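Local coordinates for VgrG protein (Vibrio cholerae, PDB 4DTF) that carries an actin cross-linking domain that binds an ATP analogue beside magnesium, and so probably joins actin molecules covalently at the expense of ATP, at residues A[23-28]-A[175-180]; A[18-23]-A[95-100]; A[56-61]-A[89-94]. All blocks are in the same frame, centred on the assembly; numbering follows the deposited sequence.

How the contacts relate
All three contacts lie in the actin cross-linking domain and all touch the bound ATP analogue. Strand 24-30 stands between strands 173-180 and 85-97, and strand 56-68 pairs with the latter, so contacts 1 and 3 are the outer pairings of a four-strand run, their centres about 14 Å apart, with the pairing of 24-30 and 85-97 between them. Contact 2, centred about 8 Å from contact 1 and about 17 Å from contact 3, closes the adenine end. It shares Ser23 with contact 1 and continues strand 85-97 from contact 3. Along the chain 56-61 and 89-94 fall between the partners of both other contacts, so sequence-distant strands together build one pocket for base, ribose and triphosphate.

Contact 1: residues A[23-28]-A[175-180]; sequences SSIGIE and ATVGVA. With ANP (phosphoaminophosphonic acid-adenylate ester), chain B.
An antiparallel beta pair, strand 24-28 against 175-180, forms part of the nucleotide-binding surface of the actin cross-linking domain. In its two hydrogen-bonded pairs, Ser24 with Gly178 and Gly26 with Thr176, the serine and threonine turn their side chains to the face that holds the ATP analogue, and the glycines leave bare backbone there. Each pair is closed by two backbone bonds, among them Thr176 N to Gly26 O at 2.8 Å and the nearly as straight Gly178 N to Ser24 O.

Glycine suits position 26 because the ribose lies directly against its backbone: Gly26 CA is 3.1 Å from O2' of the nucleotide, where a CB could not fit. At Gly178 the absent side chain likewise lets the Ser24 hydroxyl occupy the space beside the backbone. With chi1 at 51°, this hydroxyl sits between the backbone N and the carbonyl carbon of its own residue. From there Ser24 OG donates to ANP N1, on the adenine, at 2.6 Å. Thr176 meets the sugar instead, its CB and CG2 both close to O4'.

On the other face the residues are apolar. Ile25 CD1 crosses to Val177 CG2 at 3.9 Å, and the small methyl of Ala175 touches both Ile25 and Ile27, loosely. Helix 190-196 packs on this side through Leu195, which touches Val177.

Toward the phosphates, the side chain of Glu28 comes to about 3 Å from a bound magnesium ion. One water joins it to Thr176 and the ribose, donating to Glu28 OE1 at 2.6 Å and lying 2.7 Å from Thr176 OG1. The same water is 2.9 Å from ANP O3'.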
loop_
_atom_site.group_PDB
_atom_site.type_symbol
_atom_site.label_atom_id
_atom_site.label_comp_id
_atom_site.label_asym_id
_atom_site.label_seq_id
_atom_site.Cartn_x
_atom_site.Cartn_y
_atom_site.Cartn_z
ATOM N N SER A 23 -3.314 10.986 -12.216
ATOM C CA SER A 23 -2.973 10.479 -10.902
ATOM C C SER A 23 -4.158 9.794 -10.220
ATOM O O SER A 23 -5.307 10.222 -10.371
ATOM C CB SER A 23 -2.417 11.597 -10.040
ATOM O OG SER A 23 -3.365 12.628 -9.833
ATOM N N SER A 24 -3.874 8.704 -9.510
ATOM C CA SER A 24 -4.885 7.923 -8.823
ATOM C C SER A 24 -4.661 7.849 -7.317
ATOM O O SER A 24 -3.560 8.106 -6.828
ATOM C CB SER A 24 -4.950 6.533 -9.431
ATOM O OG SER A 24 -3.649 5.973 -9.486
ATOM N N ILE A 25 -5.720 7.488 -6.585
ATOM C CA ILE A 25 -5.678 7.355 -5.139
ATOM C C ILE A 25 -6.536 6.177 -4.652
ATOM O O ILE A 25 -7.652 5.961 -5.129
ATOM C CB ILE A 25 -6.018 8.696 -4.408
ATOM C CG1 ILE A 25 -5.721 8.620 -2.878
ATOM C CG2 ILE A 25 -7.458 9.167 -4.700
ATOM C CD1 ILE A 25 -5.390 9.933 -2.212
ATOM N N GLY A 26 -5.971 5.440 -3.709
ATOM C CA GLY A 26 -6.608 4.352 -2.996
ATOM C C GLY A 26 -6.438 4.596 -1.511
ATOM O O GLY A 26 -5.533 5.334 -1.091
ATOM N N ILE A 27 -7.328 4.020 -0.708
ATOM C CA ILE A 27 -7.280 4.180 0.750
ATOM C C ILE A 27 -7.380 2.837 1.458
ATOM O O ILE A 27 -7.943 1.889 0.914
ATOM C CB ILE A 27 -8.323 5.203 1.298
ATOM C CG1 ILE A 27 -9.785 4.731 1.066
ATOM C CG2 ILE A 27 -8.069 6.631 0.784
ATOM C CD1 ILE A 27 -10.882 5.548 1.799
ATOM N N GLU A 28 -6.844 2.768 2.679
ATOM C CA GLU A 28 -6.890 1.576 3.521
ATOM C C GLU A 28 -7.393 2.022 4.871
ATOM O O GLU A 28 -6.918 3.034 5.381
ATOM C CB GLU A 28 -5.490 0.970 3.661
ATOM C CG GLU A 28 -4.998 0.296 2.395
ATOM C CD GLU A 28 -3.516 -0.005 2.397
ATOM O OE1 GLU A 28 -2.703 0.949 2.438
ATOM O OE2 GLU A 28 -3.162 -1.204 2.369
ATOM N N ALA A 175 -3.220 6.081 2.789
ATOM C CA ALA A 175 -3.624 6.483 1.454
ATOM C C ALA A 175 -2.473 6.081 0.527
ATOM O O ALA A 175 -1.316 6.155 0.934
ATOM C CB ALA A 175 -3.847 7.984 1.402
ATOM N N THR A 176 -2.791 5.626 -0.698
ATOM C CA THR A 176 -1.810 5.235 -1.721
ATOM C C THR A 176 -2.066 6.081 -2.949
ATOM O O THR A 176 -3.188 6.123 -3.438
ATOM C CB THR A 176 -1.824 3.711 -1.980
ATOM O OG1 THR A 176 -1.455 3.035 -0.778
ATOM C CG2 THR A 176 -0.857 3.286 -3.084
ATOM N N VAL A 177 -1.023 6.766 -3.441
ATOM C CA VAL A 177 -1.134 7.646 -4.594
ATOM C C VAL A 177 -0.321 7.047 -5.736
ATOM O O VAL A 177 0.832 6.682 -5.539
ATOM C CB VAL A 177 -0.683 9.110 -4.242
ATOM C CG1 VAL A 177 -0.496 9.971 -5.492
ATOM C CG2 VAL A 177 -1.652 9.776 -3.269
ATOM N N GLY A 178 -0.927 6.993 -6.919
ATOM C CA GLY A 178 -0.267 6.536 -8.135
ATOM C C GLY A 178 -0.088 7.692 -9.090
ATOM O O GLY A 178 -1.029 8.456 -9.293
ATOM N N VAL A 179 1.127 7.866 -9.644
ATOM C CA VAL A 179 1.440 8.937 -10.607
ATOM C C VAL A 179 2.235 8.347 -11.772
ATOM O O VAL A 179 2.886 7.318 -11.590
ATOM C CB VAL A 179 2.207 10.144 -9.956
ATOM C CG1 VAL A 179 1.336 10.903 -8.947
ATOM C CG2 VAL A 179 3.516 9.698 -9.306
ATOM N N ALA A 180 2.233 9.017 -12.945
ATOM C CA ALA A 180 3.066 8.631 -14.088
ATOM C C ALA A 180 4.532 8.700 -13.619
ATOM O O ALA A 180 4.927 9.691 -12.993
ATOM C CB ALA A 180 2.856 9.609 -15.244
HETATM P PG ANP B . -1.333 -5.780 3.270
HETATM O O1G ANP B . -2.141 -5.188 4.384
HETATM O O2G ANP B . 0.143 -5.730 3.540
HETATM O O3G ANP B . -1.685 -7.217 3.035
HETATM P PB ANP B . -2.323 -5.376 0.656
HETATM O O1B ANP B . -1.961 -6.782 0.338
HETATM O O2B ANP B . -3.804 -5.261 0.855
HETATM N N3B ANP B . -1.628 -4.962 1.920
HETATM P PA ANP B . -2.736 -3.742 -1.590
HETATM O O1A ANP B . -2.133 -3.900 -2.936
HETATM O O2A ANP B . -4.136 -4.346 -1.585
HETATM O O3A ANP B . -1.888 -4.431 -0.565
HETATM O "O5'" ANP B . -2.843 -2.194 -1.187
HETATM C "C5'" ANP B . -3.244 -1.401 -2.301
HETATM C "C4'" ANP B . -3.552 0.014 -1.901
HETATM O "O4'" ANP B . -3.185 0.830 -3.031
HETATM C "C3'" ANP B . -5.037 0.306 -1.683
HETATM O "O3'" ANP B . -5.222 1.477 -0.895
HETATM C "C2'" ANP B . -5.519 0.500 -3.117
HETATM O "O2'" ANP B . -6.718 1.248 -3.233
HETATM C "C1'" ANP B . -4.349 1.296 -3.684
HETATM N N9 ANP B . -4.150 1.188 -5.119
HETATM C C8 ANP B . -4.133 0.055 -5.896
HETATM N N7 ANP B . -3.977 0.286 -7.172
HETATM C C5 ANP B . -3.860 1.664 -7.249
HETATM C C6 ANP B . -3.633 2.545 -8.328
HETATM N N6 ANP B . -3.534 2.150 -9.602
HETATM N N1 ANP B . -3.518 3.863 -8.050
HETATM C C2 ANP B . -3.636 4.269 -6.779
HETATM N N3 ANP B . -3.861 3.536 -5.684
HETATM C C4 ANP B . -3.961 2.234 -5.992
HETATM O O HOH W 1 -3.484 2.930 0.983
#

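Contact 2: residues A[18-23]-A[95-100]. With ANP (phosphoaminophosphonic acid-adenylate ester), chain B.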
loop_
_atom_site.group_PDB
_atom_site.type_symbol
_atom_site.label_atom_id
_atom_site.label_comp_id
_atom_site.label_asym_id
_atom_site.label_seq_id
_atom_site.Cartn_x
_atom_site.Cartn_y
_atom_site.Cartn_z
ATOM N N THR A 18 -6.287 -1.209 -13.208
ATOM C CA THR A 18 -4.871 -0.850 -13.275
ATOM C C THR A 18 -4.603 0.493 -13.986
ATOM O O THR A 18 -3.571 1.115 -13.730
ATOM C CB THR A 18 -4.080 -1.992 -13.933
ATOM O OG1 THR A 18 -4.580 -2.218 -15.252
ATOM C CG2 THR A 18 -4.101 -3.285 -13.122
ATOM N N HIS A 19 -5.504 0.930 -14.888
ATOM C CA HIS A 19 -5.322 2.161 -15.667
ATOM C C HIS A 19 -6.168 3.346 -15.244
ATOM O O HIS A 19 -7.376 3.215 -15.052
ATOM C CB HIS A 19 -5.502 1.894 -17.175
ATOM C CG HIS A 19 -5.092 3.066 -18.027
ATOM N ND1 HIS A 19 -3.771 3.250 -18.411
ATOM C CD2 HIS A 19 -5.828 4.111 -18.475
ATOM C CE1 HIS A 19 -3.754 4.378 -19.099
ATOM N NE2 HIS A 19 -4.966 4.933 -19.163
ATOM N N PHE A 20 -5.529 4.520 -15.155
ATOM C CA PHE A 20 -6.161 5.795 -14.829
ATOM C C PHE A 20 -5.629 6.890 -15.758
ATOM O O PHE A 20 -4.435 6.882 -16.061
ATOM C CB PHE A 20 -5.984 6.166 -13.339
ATOM C CG PHE A 20 -6.780 5.235 -12.451
ATOM C CD1 PHE A 20 -8.137 5.449 -12.228
ATOM C CD2 PHE A 20 -6.190 4.104 -11.898
ATOM C CE1 PHE A 20 -8.885 4.555 -11.462
ATOM C CE2 PHE A 20 -6.942 3.204 -11.148
ATOM C CZ PHE A 20 -8.280 3.443 -10.921
ATOM N N PRO A 21 -6.486 7.827 -16.228
ATOM C CA PRO A 21 -6.008 8.887 -17.141
ATOM C C PRO A 21 -4.865 9.721 -16.567
ATOM O O PRO A 21 -3.918 10.027 -17.275
ATOM C CB PRO A 21 -7.257 9.765 -17.345
ATOM C CG PRO A 21 -8.186 9.397 -16.215
ATOM C CD PRO A 21 -7.934 7.946 -15.984
ATOM N N LYS A 22 -4.962 10.076 -15.280
ATOM C CA LYS A 22 -3.999 10.887 -14.580
ATOM C C LYS A 22 -3.677 10.210 -13.229
ATOM O O LYS A 22 -3.792 9.001 -13.124
ATOM C CB LYS A 22 -4.601 12.292 -14.376
ATOM C CG LYS A 22 -3.717 13.425 -14.876
ATOM C CD LYS A 22 -4.491 14.748 -14.906
ATOM C CE LYS A 22 -3.831 15.816 -15.754
ATOM N NZ LYS A 22 -2.700 16.515 -15.092
ATOM N N SER A 23 -3.314 10.986 -12.216
ATOM C CA SER A 23 -2.973 10.479 -10.902
ATOM C C SER A 23 -4.158 9.794 -10.220
ATOM O O SER A 23 -5.307 10.222 -10.371
ATOM C CB SER A 23 -2.417 11.597 -10.040
ATOM O OG SER A 23 -3.365 12.628 -9.833
ATOM N N PRO A 95 -9.020 1.849 -6.357
ATOM C CA PRO A 95 -8.535 3.200 -6.680
ATOM C C PRO A 95 -9.464 3.979 -7.604
ATOM O O PRO A 95 -10.224 3.391 -8.383
ATOM C CB PRO A 95 -7.193 2.932 -7.370
ATOM C CG PRO A 95 -7.318 1.530 -7.913
ATOM C CD PRO A 95 -8.080 0.818 -6.846
ATOM N N CYS A 96 -9.408 5.302 -7.494
ATOM C CA CYS A 96 -10.150 6.216 -8.342
ATOM C C CYS A 96 -9.226 7.367 -8.717
ATOM O O CYS A 96 -8.094 7.432 -8.218
ATOM C CB CYS A 96 -11.439 6.691 -7.674
ATOM S SG CYS A 96 -11.200 7.734 -6.212
ATOM N N GLU A 97 -9.674 8.246 -9.623
ATOM C CA GLU A 97 -8.889 9.411 -10.014
ATOM C C GLU A 97 -8.894 10.367 -8.843
ATOM O O GLU A 97 -9.921 10.518 -8.182
ATOM C CB GLU A 97 -9.480 10.084 -11.253
ATOM C CG GLU A 97 -9.657 9.131 -12.421
ATOM C CD GLU A 97 -10.496 9.635 -13.580
ATOM O OE1 GLU A 97 -11.063 8.794 -14.308
ATOM O OE2 GLU A 97 -10.576 10.865 -13.766
ATOM N N MET A 98 -7.729 10.956 -8.555
ATOM C CA MET A 98 -7.512 11.898 -7.445
ATOM C C MET A 98 -8.436 13.110 -7.470
ATOM O O MET A 98 -8.809 13.606 -6.417
ATOM C CB MET A 98 -6.058 12.368 -7.414
ATOM C CG MET A 98 -5.152 11.423 -6.740
ATOM S SD MET A 98 -3.609 12.185 -6.186
ATOM C CE MET A 98 -4.125 12.884 -4.654
ATOM N N ASP A 99 -8.799 13.589 -8.667
ATOM C CA ASP A 99 -9.690 14.739 -8.821
ATOM C C ASP A 99 -11.149 14.343 -9.093
ATOM O O ASP A 99 -11.942 15.185 -9.488
ATOM C CB ASP A 99 -9.154 15.712 -9.888
ATOM C CG ASP A 99 -9.000 15.132 -11.282
ATOM O OD1 ASP A 99 -9.494 14.012 -11.534
ATOM O OD2 ASP A 99 -8.373 15.807 -12.127
ATOM N N ASP A 100 -11.497 13.058 -8.898
ATOM C CA ASP A 100 -12.864 12.592 -9.103
ATOM C C ASP A 100 -13.570 12.641 -7.744
ATOM O O ASP A 100 -13.565 11.671 -6.999
ATOM C CB ASP A 100 -12.892 11.187 -9.746
ATOM C CG ASP A 100 -14.267 10.642 -10.083
ATOM O OD1 ASP A 100 -15.254 11.106 -9.499
ATOM O OD2 ASP A 100 -14.336 9.677 -10.851
HETATM P PG ANP B . -1.333 -5.780 3.270
HETATM O O1G ANP B . -2.141 -5.188 4.384
HETATM O O2G ANP B . 0.143 -5.730 3.540
HETATM O O3G ANP B . -1.685 -7.217 3.035
HETATM P PB ANP B . -2.323 -5.376 0.656
HETATM O O1B ANP B . -1.961 -6.782 0.338
HETATM O O2B ANP B . -3.804 -5.261 0.855
HETATM N N3B ANP B . -1.628 -4.962 1.920
HETATM P PA ANP B . -2.736 -3.742 -1.590
HETATM O O1A ANP B . -2.133 -3.900 -2.936
HETATM O O2A ANP B . -4.136 -4.346 -1.585
HETATM O O3A ANP B . -1.888 -4.431 -0.565
HETATM O "O5'" ANP B . -2.843 -2.194 -1.187
HETATM C "C5'" ANP B . -3.244 -1.401 -2.301
HETATM C "C4'" ANP B . -3.552 0.014 -1.901
HETATM O "O4'" ANP B . -3.185 0.830 -3.031
HETATM C "C3'" ANP B . -5.037 0.306 -1.683
HETATM O "O3'" ANP B . -5.222 1.477 -0.895
HETATM C "C2'" ANP B . -5.519 0.500 -3.117
HETATM O "O2'" ANP B . -6.718 1.248 -3.233
HETATM C "C1'" ANP B . -4.349 1.296 -3.684
HETATM N N9 ANP B . -4.150 1.188 -5.119
HETATM C C8 ANP B . -4.133 0.055 -5.896
HETATM N N7 ANP B . -3.977 0.286 -7.172
HETATM C C5 ANP B . -3.860 1.664 -7.249
HETATM C C6 ANP B . -3.633 2.545 -8.328
HETATM N N6 ANP B . -3.534 2.150 -9.602
HETATM N N1 ANP B . -3.518 3.863 -8.050
HETATM C C2 ANP B . -3.636 4.269 -6.779
HETATM N N3 ANP B . -3.861 3.536 -5.684
HETATM C C4 ANP B . -3.961 2.234 -5.992
HETATM O O HOH W 2 -6.435 12.858 -10.938
#
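The carbonyl oxygen of Ser23 is gripped twice: Met98 N donates to Ser23 O at 3.1 Å along an almost straight line (178°), and a water donates to the same Ser23 O at 2.9 Å. That water also accepts a weak bond from Asp99 N, so the oxygen is tied to two successive residues of the type I turn from Glu97 to Asp100. In one of its two conformers the Ser23 hydroxyl rests beside CB and SD of Met98, with Glu191 as its polar partner.

Phe20 makes the main side-chain contact. Its CG lies anti to the carbonyl carbon (chi1 -69°), which sends the ring toward Pro95. There CZ comes 3.2 Å from Pro95 O and CE2 3.7 Å from Pro95 CG, the two side chains crossing at about a right angle. A broad apolar ring suits a place bordered by Pro95, Cys96 CA and the aliphatic part of Glu97. The extended Glu97 then lays its carboxylate by Pro21, with OE1 3.5 Å from Pro21 CG.

Pro95 touches both phenylalanine and nucleotide: its CG lies 3.5 Å from the adenine C5, while Phe20 CE2 also comes near N6. The contact thus borders the base end of the pocket, where strand 85-97 runs out beside strand 24-30. Helix 101-124 follows, capped by Asp100 and covering Cys96, while Phe20 is backbone-bonded to Thr337 of strand 337-338.

Contact 3: residues A[56-61]-A[89-94]; sequences ALFMLT and VELVSY. With ANP (phosphoaminophosphonic acid-adenylate ester), chain B.
The Tyr94 ring carries the Ala56 methyl over one face, with CB 3.6 Å from the ring centroid and only 7° off its normal, a CH-pi contact. Leu57 O and Phe58 N lie at its edge, in plane. The extended Met59 chain crosses Tyr94 at about a right angle: Met59 CG lies 3.6 Å from Tyr94 CE1 and Met59 CE 3.5 Å from Tyr94 OH, while SD stands oblique to the ring in a Met-aromatic contact. Alanine suits the face because a small methyl can settle over the centre. The tyrosine hydroxyl bonds to Pro14 O.

These residues belong to an antiparallel pair of strands, 56-61 with 89-93, joined by backbone bonds such as Met59 N to Val92 O at 2.7 Å. On its other edge strand 56-61 has a classic beta bulge, Leu57 and Phe58 both facing Val49 of strand 45-51. Phe58, Leu60 and Leu91 share a largely apolar face, where Phe58 packs against helix 101-124. Its ring lies alongside Leu91, with CE1 3.8 Å from CD2 of that leucine.

The opposite face, with Met59, Val92, Thr61 and Glu90, looks to the nucleotide, and Val92 CG1 touches the ribose C3' at 3.6 Å. Separately, the backbone O of Ser93 accepts a bond from ANP O2' at 2.6 Å, whereas Ser93 OG bonds to Ile27 N. The side chain of Glu90 comes to about 3 Å from a bound magnesium ion, and a water donates both to its OE1 and to Thr61 OG1. The threonine hydroxyl in turn donates to Glu90 O at 2.7 Å, approaching from the face of that carbonyl opposite to Thr61 N.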
loop_
_atom_site.group_PDB
_atom_site.type_symbol
_atom_site.label_atom_id
_atom_site.label_comp_id
_atom_site.label_asym_id
_atom_site.label_seq_id
_atom_site.Cartn_x
_atom_site.Cartn_y
_atom_site.Cartn_z
ATOM N N ALA A 56 -17.474 -1.131 -8.141
ATOM C CA ALA A 56 -16.767 -1.688 -6.976
ATOM C C ALA A 56 -16.102 -0.523 -6.201
ATOM O O ALA A 56 -15.386 0.288 -6.800
ATOM C CB ALA A 56 -15.725 -2.688 -7.446
ATOM N N LEU A 57 -16.429 -0.381 -4.901
ATOM C CA LEU A 57 -15.937 0.733 -4.073
ATOM C C LEU A 57 -14.808 0.367 -3.141
ATOM O O LEU A 57 -13.812 1.090 -3.073
ATOM C CB LEU A 57 -17.092 1.425 -3.327
ATOM C CG LEU A 57 -18.255 1.930 -4.203
ATOM C CD1 LEU A 57 -19.461 2.225 -3.358
ATOM C CD2 LEU A 57 -17.846 3.181 -5.041
ATOM N N PHE A 58 -14.946 -0.749 -2.421
ATOM C CA PHE A 58 -13.896 -1.237 -1.535
ATOM C C PHE A 58 -14.016 -2.714 -1.265
ATOM O O PHE A 58 -15.097 -3.278 -1.391
ATOM C CB PHE A 58 -13.809 -0.431 -0.226
ATOM C CG PHE A 58 -15.022 -0.483 0.665
ATOM C CD1 PHE A 58 -15.176 -1.505 1.596
ATOM C CD2 PHE A 58 -16.007 0.498 0.581
ATOM C CE1 PHE A 58 -16.299 -1.547 2.427
ATOM C CE2 PHE A 58 -17.142 0.439 1.396
ATOM C CZ PHE A 58 -17.265 -0.562 2.335
ATOM N N MET A 59 -12.907 -3.330 -0.849
ATOM C CA MET A 59 -12.824 -4.734 -0.478
ATOM C C MET A 59 -12.917 -4.872 1.024
ATOM O O MET A 59 -12.444 -4.002 1.762
ATOM C CB MET A 59 -11.471 -5.317 -0.902
ATOM C CG MET A 59 -11.251 -5.360 -2.398
ATOM S SD MET A 59 -9.556 -5.876 -2.708
ATOM C CE MET A 59 -9.582 -6.027 -4.462
ATOM N N LEU A 60 -13.440 -6.009 1.476
ATOM C CA LEU A 60 -13.486 -6.369 2.891
ATOM C C LEU A 60 -12.395 -7.391 3.078
ATOM O O LEU A 60 -12.416 -8.446 2.434
ATOM C CB LEU A 60 -14.857 -6.949 3.257
ATOM C CG LEU A 60 -15.912 -5.907 3.626
ATOM C CD1 LEU A 60 -16.669 -5.465 2.436
ATOM C CD2 LEU A 60 -16.870 -6.484 4.612
ATOM N N THR A 61 -11.388 -7.051 3.892
ATOM C CA THR A 61 -10.237 -7.919 4.072
ATOM C C THR A 61 -9.901 -8.192 5.510
ATOM O O THR A 61 -10.191 -7.378 6.393
ATOM C CB THR A 61 -8.972 -7.311 3.412
ATOM O OG1 THR A 61 -8.548 -6.184 4.185
ATOM C CG2 THR A 61 -9.176 -6.917 1.934
ATOM N N VAL A 89 -10.410 -6.220 10.690
ATOM C CA VAL A 89 -10.968 -5.985 9.374
ATOM C C VAL A 89 -10.401 -4.698 8.816
ATOM O O VAL A 89 -10.371 -3.682 9.506
ATOM C CB VAL A 89 -12.526 -5.984 9.402
ATOM C CG1 VAL A 89 -13.122 -5.504 8.075
ATOM C CG2 VAL A 89 -13.062 -7.361 9.759
ATOM N N GLU A 90 -9.953 -4.745 7.560
ATOM C CA GLU A 90 -9.486 -3.558 6.875
ATOM C C GLU A 90 -10.281 -3.362 5.593
ATOM O O GLU A 90 -10.409 -4.280 4.773
ATOM C CB GLU A 90 -7.985 -3.647 6.607
ATOM C CG GLU A 90 -7.381 -2.384 5.994
ATOM C CD GLU A 90 -5.925 -2.534 5.611
ATOM O OE1 GLU A 90 -5.563 -3.602 5.068
ATOM O OE2 GLU A 90 -5.148 -1.576 5.822
ATOM N N LEU A 91 -10.820 -2.160 5.424
ATOM C CA LEU A 91 -11.553 -1.790 4.202
ATOM C C LEU A 91 -10.559 -1.155 3.234
ATOM O O LEU A 91 -9.858 -0.209 3.601
ATOM C CB LEU A 91 -12.705 -0.835 4.508
ATOM C CG LEU A 91 -13.687 -1.235 5.612
ATOM C CD1 LEU A 91 -14.820 -0.215 5.692
ATOM C CD2 LEU A 91 -14.234 -2.673 5.405
ATOM N N VAL A 92 -10.424 -1.754 2.039
ATOM C CA VAL A 92 -9.424 -1.353 1.036
ATOM C C VAL A 92 -10.133 -0.866 -0.216
ATOM O O VAL A 92 -10.743 -1.667 -0.924
ATOM C CB VAL A 92 -8.400 -2.495 0.747
ATOM C CG1 VAL A 92 -7.323 -2.028 -0.230
ATOM C CG2 VAL A 92 -7.755 -3.006 2.048
ATOM N N SER A 93 -10.089 0.447 -0.473
ATOM C CA SER A 93 -10.801 0.982 -1.625
ATOM C C SER A 93 -10.243 0.525 -2.964
ATOM O O SER A 93 -9.058 0.206 -3.068
ATOM C CB SER A 93 -10.871 2.508 -1.575
ATOM O OG SER A 93 -9.653 3.115 -1.984
ATOM N N TYR A 94 -11.109 0.501 -3.982
ATOM C CA TYR A 94 -10.720 0.300 -5.368
ATOM C C TYR A 94 -10.220 1.702 -5.750
ATOM O O TYR A 94 -10.890 2.688 -5.398
ATOM C CB TYR A 94 -11.933 -0.129 -6.223
ATOM C CG TYR A 94 -12.227 -1.606 -6.062
ATOM C CD1 TYR A 94 -12.952 -2.077 -4.970
ATOM C CD2 TYR A 94 -11.709 -2.542 -6.956
ATOM C CE1 TYR A 94 -13.175 -3.440 -4.783
ATOM C CE2 TYR A 94 -11.945 -3.907 -6.792
ATOM C CZ TYR A 94 -12.669 -4.353 -5.695
ATOM O OH TYR A 94 -12.877 -5.696 -5.501
HETATM P PG ANP B . -1.333 -5.780 3.270
HETATM O O1G ANP B . -2.141 -5.188 4.384
HETATM O O2G ANP B . 0.143 -5.730 3.540
HETATM O O3G ANP B . -1.685 -7.217 3.035
HETATM P PB ANP B . -2.323 -5.376 0.656
HETATM O O1B ANP B . -1.961 -6.782 0.338
HETATM O O2B ANP B . -3.804 -5.261 0.855
HETATM N N3B ANP B . -1.628 -4.962 1.920
HETATM P PA ANP B . -2.736 -3.742 -1.590
HETATM O O1A ANP B . -2.133 -3.900 -2.936
HETATM O O2A ANP B . -4.136 -4.346 -1.585
HETATM O O3A ANP B . -1.888 -4.431 -0.565
HETATM O "O5'" ANP B . -2.843 -2.194 -1.187
HETATM C "C5'" ANP B . -3.244 -1.401 -2.301
HETATM C "C4'" ANP B . -3.552 0.014 -1.901
HETATM O "O4'" ANP B . -3.185 0.830 -3.031
HETATM C "C3'" ANP B . -5.037 0.306 -1.683
HETATM O "O3'" ANP B . -5.222 1.477 -0.895
HETATM C "C2'" ANP B . -5.519 0.500 -3.117
HETATM O "O2'" ANP B . -6.718 1.248 -3.233
HETATM C "C1'" ANP B . -4.349 1.296 -3.684
HETATM N N9 ANP B . -4.150 1.188 -5.119
HETATM C C8 ANP B . -4.133 0.055 -5.896
HETATM N N7 ANP B . -3.977 0.286 -7.172
HETATM C C5 ANP B . -3.860 1.664 -7.249
HETATM C C6 ANP B . -3.633 2.545 -8.328
HETATM N N6 ANP B . -3.534 2.150 -9.602
HETATM N N1 ANP B . -3.518 3.863 -8.050
HETATM C C2 ANP B . -3.636 4.269 -6.779
HETATM N N3 ANP B . -3.861 3.536 -5.684
HETATM C C4 ANP B . -3.961 2.234 -5.992
HETATM O O HOH W 3 -5.708 -6.157 4.398
#